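PDB 5J90: RagB/SusD domain protein from Flavobacterium johnsoniae, which binds chitin and, as a SusD homologue of a chitin-utilization locus, probably takes part in capturing chitin and its fragments for import with an outer-membrane transporter. Local coordinates for residues A[119-124]-A[197-202]; A[203-208]-A[328-333]. One frame throughout, in Å; residues are numbered along the deposited sequence.

Contacts 1 and 2 follow one another along the chain and share helix 196-213, whose first turns carry contact 1 and whose next turns carry contact 2. In contact 1 this helix packs on helix 113-134; in contact 2 it receives the segment that leads from strand 326-328 into helix 332-344. Their centres lie about 10 Å apart, on the same side of the centre of the chain, and the two run into each other: Phe-202 CE1 meets Met-330 SD at 3.8 Å, and Ile-121 CD1 packs on Ala-203 CB. Helix 196-213 is thus packed against helix 113-134 and against the connection into helix 332-344 within the helix-rich, TPR-related SusD fold.

Contact 1. Residues A[119-124]-A[197-202]; sequences SLILKV and ESWVRF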
loop_
_atom_site.group_PDB
_atom_site.type_symbol
_atom_site.label_atom_id
_atom_site.label_comp_id
_atom_site.label_asym_id
_atom_site.label_seq_id
_atom_site.Cartn_x
_atom_site.Cartn_y
_atom_site.Cartn_z
ATOM N N SER A 119 -23.587 15.097 16.705
ATOM C CA SER A 119 -23.183 13.713 16.962
ATOM C C SER A 119 -22.268 13.195 15.854
ATOM O O SER A 119 -21.336 12.439 16.138
ATOM C CB SER A 119 -24.390 12.777 17.160
ATOM O OG SER A 119 -25.015 12.435 15.937
ATOM N N LEU A 120 -22.511 13.614 14.612
ATOM C CA LEU A 120 -21.669 13.186 13.491
ATOM C C LEU A 120 -20.247 13.729 13.610
ATOM O O LEU A 120 -19.271 13.025 13.334
ATOM C CB LEU A 120 -22.279 13.605 12.152
ATOM C CG LEU A 120 -23.540 12.850 11.721
ATOM C CD1 LEU A 120 -24.088 13.449 10.436
ATOM C CD2 LEU A 120 -23.236 11.360 11.549
ATOM N N ILE A 121 -20.117 14.989 14.010
ATOM C CA ILE A 121 -18.792 15.574 14.176
ATOM C C ILE A 121 -18.012 14.844 15.269
ATOM O O ILE A 121 -16.845 14.483 15.086
ATOM C CB ILE A 121 -18.873 17.088 14.464
ATOM C CG1 ILE A 121 -19.587 17.795 13.310
ATOM C CG2 ILE A 121 -17.480 17.668 14.678
ATOM C CD1 ILE A 121 -19.913 19.273 13.601
ATOM N N LEU A 122 -18.657 14.612 16.408
ATOM C CA LEU A 122 -18.022 13.861 17.487
ATOM C C LEU A 122 -17.707 12.424 17.077
ATOM O O LEU A 122 -16.669 11.876 17.457
ATOM C CB LEU A 122 -18.915 13.864 18.729
ATOM C CG LEU A 122 -18.737 15.071 19.631
ATOM C CD1 LEU A 122 -19.831 15.069 20.689
ATOM C CD2 LEU A 122 -17.355 15.037 20.268
ATOM N N LYS A 123 -18.614 11.821 16.311
ATOM C CA LYS A 123 -18.426 10.469 15.803
ATOM C C LYS A 123 -17.148 10.384 14.967
ATOM O O LYS A 123 -16.318 9.491 15.183
ATOM C CB LYS A 123 -19.626 10.055 14.956
ATOM C CG LYS A 123 -19.567 8.637 14.403
ATOM C CD LYS A 123 -20.684 8.447 13.383
ATOM C CE LYS A 123 -20.788 6.998 12.901
ATOM N NZ LYS A 123 -21.784 6.877 11.809
ATOM N N VAL A 124 -16.987 11.311 14.026
ATOM C CA VAL A 124 -15.809 11.289 13.170
ATOM C C VAL A 124 -14.547 11.574 14.001
ATOM O O VAL A 124 -13.509 10.934 13.804
ATOM C CB VAL A 124 -15.964 12.260 11.993
ATOM C CG1 VAL A 124 -14.665 12.331 11.184
ATOM C CG2 VAL A 124 -17.128 11.821 11.104
ATOM N N GLU A 197 -21.131 27.777 15.074
ATOM C CA GLU A 197 -20.082 28.231 14.168
ATOM C C GLU A 197 -18.719 27.633 14.537
ATOM O O GLU A 197 -17.951 27.254 13.646
ATOM C CB GLU A 197 -20.028 29.764 14.162
ATOM C CG GLU A 197 -18.983 30.343 13.223
ATOM C CD GLU A 197 -18.922 31.857 13.277
ATOM O OE1 GLU A 197 -19.914 32.481 13.719
ATOM O OE2 GLU A 197 -17.877 32.416 12.891
ATOM N N SER A 198 -18.430 27.519 15.835
ATOM C CA SER A 198 -17.167 26.935 16.275
ATOM C C SER A 198 -17.126 25.431 16.006
ATOM O O SER A 198 -16.074 24.881 15.673
ATOM C CB SER A 198 -16.937 27.213 17.753
ATOM O OG SER A 198 -16.817 28.612 17.957
ATOM N N TRP A 199 -18.270 24.771 16.144
ATOM C CA TRP A 199 -18.371 23.364 15.799
ATOM C C TRP A 199 -18.156 23.142 14.295
ATOM O O TRP A 199 -17.508 22.172 13.893
ATOM C CB TRP A 199 -19.707 22.796 16.285
ATOM C CG TRP A 199 -19.640 22.368 17.726
ATOM C CD1 TRP A 199 -19.959 23.114 18.830
ATOM C CD2 TRP A 199 -19.204 21.095 18.212
ATOM N NE1 TRP A 199 -19.756 22.372 19.971
ATOM C CE2 TRP A 199 -19.288 21.131 19.619
ATOM C CE3 TRP A 199 -18.751 19.923 17.592
ATOM C CZ2 TRP A 199 -18.940 20.041 20.417
ATOM C CZ3 TRP A 199 -18.406 18.842 18.385
ATOM C CH2 TRP A 199 -18.504 18.911 19.782
ATOM N N VAL A 200 -18.671 24.038 13.461
ATOM C CA VAL A 200 -18.468 23.909 12.020
ATOM C C VAL A 200 -16.999 24.140 11.674
ATOM O O VAL A 200 -16.421 23.398 10.873
ATOM C CB VAL A 200 -19.376 24.868 11.214
ATOM C CG1 VAL A 200 -18.984 24.864 9.734
ATOM C CG2 VAL A 200 -20.840 24.482 11.389
ATOM N N ARG A 201 -16.377 25.128 12.307
ATOM C CA ARG A 201 -14.973 25.422 12.062
ATOM C C ARG A 201 -14.106 24.225 12.474
ATOM O O ARG A 201 -13.116 23.898 11.800
ATOM C CB ARG A 201 -14.575 26.717 12.793
ATOM C CG ARG A 201 -13.189 27.232 12.464
ATOM C CD ARG A 201 -12.998 28.672 12.961
ATOM N NE ARG A 201 -13.849 29.624 12.250
ATOM C CZ ARG A 201 -14.851 30.309 12.797
ATOM N NH1 ARG A 201 -15.161 30.152 14.081
ATOM N NH2 ARG A 201 -15.543 31.165 12.057
ATOM N N PHE A 202 -14.483 23.559 13.564
ATOM C CA PHE A 202 -13.797 22.334 13.969
ATOM C C PHE A 202 -13.999 21.255 12.904
ATOM O O PHE A 202 -13.029 20.634 12.461
ATOM C CB PHE A 202 -14.270 21.851 15.350
ATOM C CG PHE A 202 -13.813 20.451 15.694
ATOM C CD1 PHE A 202 -12.478 20.085 15.574
ATOM C CD2 PHE A 202 -14.722 19.501 16.134
ATOM C CE1 PHE A 202 -12.056 18.791 15.879
ATOM C CE2 PHE A 202 -14.303 18.210 16.445
ATOM C CZ PHE A 202 -12.981 17.863 16.321
#
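Helix segments 119-124 and 197-202 run in roughly the same direction, their axes inclined by 35° and 10.7 Å apart at closest approach, with Ile-121 and Trp-199 the nearest residues by CA position. Ile-121 faces the notch between Trp-199 and Phe-202. Its CG2 methyl stands anti to the backbone N and meets both rings: it lies in the plane of the indole, at the edge, 3.9 Å from Trp-199 CE3, and approaches the phenyl ring obliquely, 3.6 Å from Phe-202 CD2. The other branch, CG1 and CD1, points to the backbone of 197-202, where Ile-121 CD1 lies 3.8 Å from the carbonyl oxygen of Trp-199. Such apolar interlocking joins helices 113-134 and 196-213 in the helical part of the SusD fold, which belongs to the TPR clan. Leu-122 meets the far end of the indole, with its CG 3.9 Å from Trp-199 CH2 and its CD2 close to the same ring atom. With CG of Trp-199 anti to the carbonyl carbon (chi1 -85°) and the ring turned about chi2 (92°), the six-membered end of the indole comes nearer to helix 113-134. NE1 is hydrogen-bonded to Asp-188 OD2, which satisfies the N-H of the buried indole. Phe-37 lies against both Leu-122 and Trp-199, Ala-168 of helix 154-177 touches Ile-121, and the ring of Phe-202 stacks with Phe-244.

Contact 2. Residues A[203-208]-A[328-333]; sequences ANTLRL and YLMNAA
Segment 203-208 is a turn-and-a-half of helix, and 328-333 leaves the end of strand 326-328, turns a corner at Leu-329 and leads into a helix; Leu-206 and Met-330 come closest, with their CA atoms 8.4 Å apart. The buried contact rests on the side chain of Met-330. It extends through its first two torsions, with CG anti to the backbone N (chi1 -178°), and then bends at chi3 (-75°), which lays the terminal methyl against the helix. Met-330 SD lies 3.5 Å from the CG2 methyl of Thr-205, while its CE sits 3.8 Å from the backbone CA of Leu-206 and 4.0 Å from Leu-206 CD1. The hydroxyl of Thr-205 is engaged by Arg-201 O on its own helix and by Met-237 N of the loop after helix 219-231, which leaves the methyl to meet the sulfur. Were Met-330 shortened to an alanine, the thioether and its methyl would be gone, and a gap would probably open beside Thr-205 CG2 and Leu-206. Leu-329 and Met-330 form a classic beta bulge opposite Phe-244, at the end of the two-stranded antiparallel sheet of 244-247 and 326-328. Helix 113-134 covers Leu-206 through Val-124 and Glu-125, Met-237 packs on Met-330, and the connection continues beyond the bulge into helix 332-344.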
loop_
_atom_site.group_PDB
_atom_site.type_symbol
_atom_site.label_atom_id
_atom_site.label_comp_id
_atom_site.label_asym_id
_atom_site.label_seq_id
_atom_site.Cartn_x
_atom_site.Cartn_y
_atom_site.Cartn_z
ATOM N N ALA A 203 -15.239 21.044 12.472
ATOM C CA ALA A 203 -15.511 20.043 11.444
ATOM C C ALA A 203 -14.689 20.299 10.180
ATOM O O ALA A 203 -14.158 19.355 9.589
ATOM C CB ALA A 203 -17.005 19.994 11.109
ATOM N N ASN A 204 -14.588 21.559 9.751
ATOM C CA ASN A 204 -13.766 21.891 8.590
ATOM C C ASN A 204 -12.306 21.503 8.821
ATOM O O ASN A 204 -11.633 20.978 7.919
ATOM C CB ASN A 204 -13.831 23.394 8.282
ATOM C CG ASN A 204 -15.219 23.867 7.881
ATOM O OD1 ASN A 204 -16.041 23.101 7.372
ATOM N ND2 ASN A 204 -15.477 25.155 8.093
ATOM N N THR A 205 -11.799 21.769 10.023
ATOM C CA THR A 205 -10.397 21.505 10.313
ATOM C C THR A 205 -10.140 19.993 10.391
ATOM O O THR A 205 -9.109 19.501 9.933
ATOM C CB THR A 205 -9.962 22.191 11.620
ATOM O OG1 THR A 205 -10.379 23.562 11.590
ATOM C CG2 THR A 205 -8.445 22.150 11.767
ATOM N N LEU A 206 -11.102 19.262 10.948
ATOM C CA LEU A 206 -11.042 17.802 10.981
ATOM C C LEU A 206 -11.058 17.245 9.554
ATOM O O LEU A 206 -10.294 16.319 9.243
ATOM C CB LEU A 206 -12.215 17.263 11.803
ATOM C CG LEU A 206 -12.362 15.759 12.007
ATOM C CD1 LEU A 206 -11.073 15.133 12.498
ATOM C CD2 LEU A 206 -13.519 15.486 12.977
ATOM N N ARG A 207 -11.896 17.811 8.679
ATOM C CA ARG A 207 -11.865 17.424 7.270
ATOM C C ARG A 207 -10.467 17.626 6.673
ATOM O O ARG A 207 -9.970 16.775 5.946
ATOM C CB ARG A 207 -12.882 18.218 6.441
ATOM C CG ARG A 207 -12.895 17.775 4.973
ATOM C CD ARG A 207 -13.711 18.694 4.045
ATOM N NE ARG A 207 -15.046 18.961 4.565
ATOM C CZ ARG A 207 -16.058 18.100 4.562
ATOM N NH1 ARG A 207 -15.917 16.876 4.055
ATOM N NH2 ARG A 207 -17.224 18.466 5.094
ATOM N N LEU A 208 -9.843 18.761 6.976
ATOM C CA LEU A 208 -8.506 19.034 6.467
ATOM C C LEU A 208 -7.481 18.013 6.961
ATOM O O LEU A 208 -6.635 17.548 6.181
ATOM C CB LEU A 208 -8.086 20.472 6.819
ATOM C CG LEU A 208 -6.710 20.943 6.334
ATOM C CD1 LEU A 208 -6.599 20.875 4.806
ATOM C CD2 LEU A 208 -6.436 22.361 6.830
ATOM N N TYR A 328 -6.696 18.822 25.322
ATOM C CA TYR A 328 -6.703 19.292 23.932
ATOM C C TYR A 328 -6.614 18.129 22.959
ATOM O O TYR A 328 -5.780 17.230 23.113
ATOM C CB TYR A 328 -5.565 20.283 23.689
ATOM C CG TYR A 328 -5.843 21.642 24.290
ATOM C CD1 TYR A 328 -5.690 21.862 25.650
ATOM C CD2 TYR A 328 -6.306 22.692 23.507
ATOM C CE1 TYR A 328 -5.965 23.099 26.206
ATOM C CE2 TYR A 328 -6.582 23.929 24.051
ATOM C CZ TYR A 328 -6.406 24.121 25.403
ATOM O OH TYR A 328 -6.684 25.350 25.962
ATOM N N LEU A 329 -7.491 18.146 21.963
ATOM C CA LEU A 329 -7.520 17.087 20.962
ATOM C C LEU A 329 -7.172 17.587 19.559
ATOM O O LEU A 329 -6.788 16.795 18.701
ATOM C CB LEU A 329 -8.877 16.381 20.968
ATOM C CG LEU A 329 -9.183 15.620 22.255
ATOM C CD1 LEU A 329 -10.627 15.134 22.235
ATOM C CD2 LEU A 329 -8.209 14.464 22.442
ATOM N N MET A 330 -7.302 18.889 19.318
ATOM C CA MET A 330 -6.847 19.485 18.059
ATOM C C MET A 330 -6.598 20.978 18.272
ATOM O O MET A 330 -7.543 21.746 18.477
ATOM C CB MET A 330 -7.864 19.265 16.940
ATOM C CG MET A 330 -7.413 19.822 15.588
ATOM S SD MET A 330 -8.671 19.678 14.296
ATOM C CE MET A 330 -8.583 17.939 13.927
ATOM N N ASN A 331 -5.333 21.379 18.228
ATOM C CA ASN A 331 -4.962 22.776 18.430
ATOM C C ASN A 331 -5.033 23.593 17.155
ATOM O O ASN A 331 -4.823 23.066 16.063
ATOM C CB ASN A 331 -3.526 22.883 18.939
ATOM C CG ASN A 331 -3.303 22.172 20.247
ATOM O OD1 ASN A 331 -4.125 22.250 21.162
ATOM N ND2 ASN A 331 -2.171 21.495 20.355
ATOM N N ALA A 332 -5.278 24.892 17.287
ATOM C CA ALA A 332 -5.232 25.774 16.135
ATOM C C ALA A 332 -3.904 25.669 15.373
ATOM O O ALA A 332 -3.886 25.787 14.147
ATOM C CB ALA A 332 -5.505 27.218 16.570
ATOM N N ALA A 333 -2.799 25.445 16.077
ATOM C CA ALA A 333 -1.502 25.333 15.404
ATOM C C ALA A 333 -1.525 24.273 14.302
ATOM O O ALA A 333 -0.969 24.484 13.221
ATOM C CB ALA A 333 -0.390 25.039 16.399
#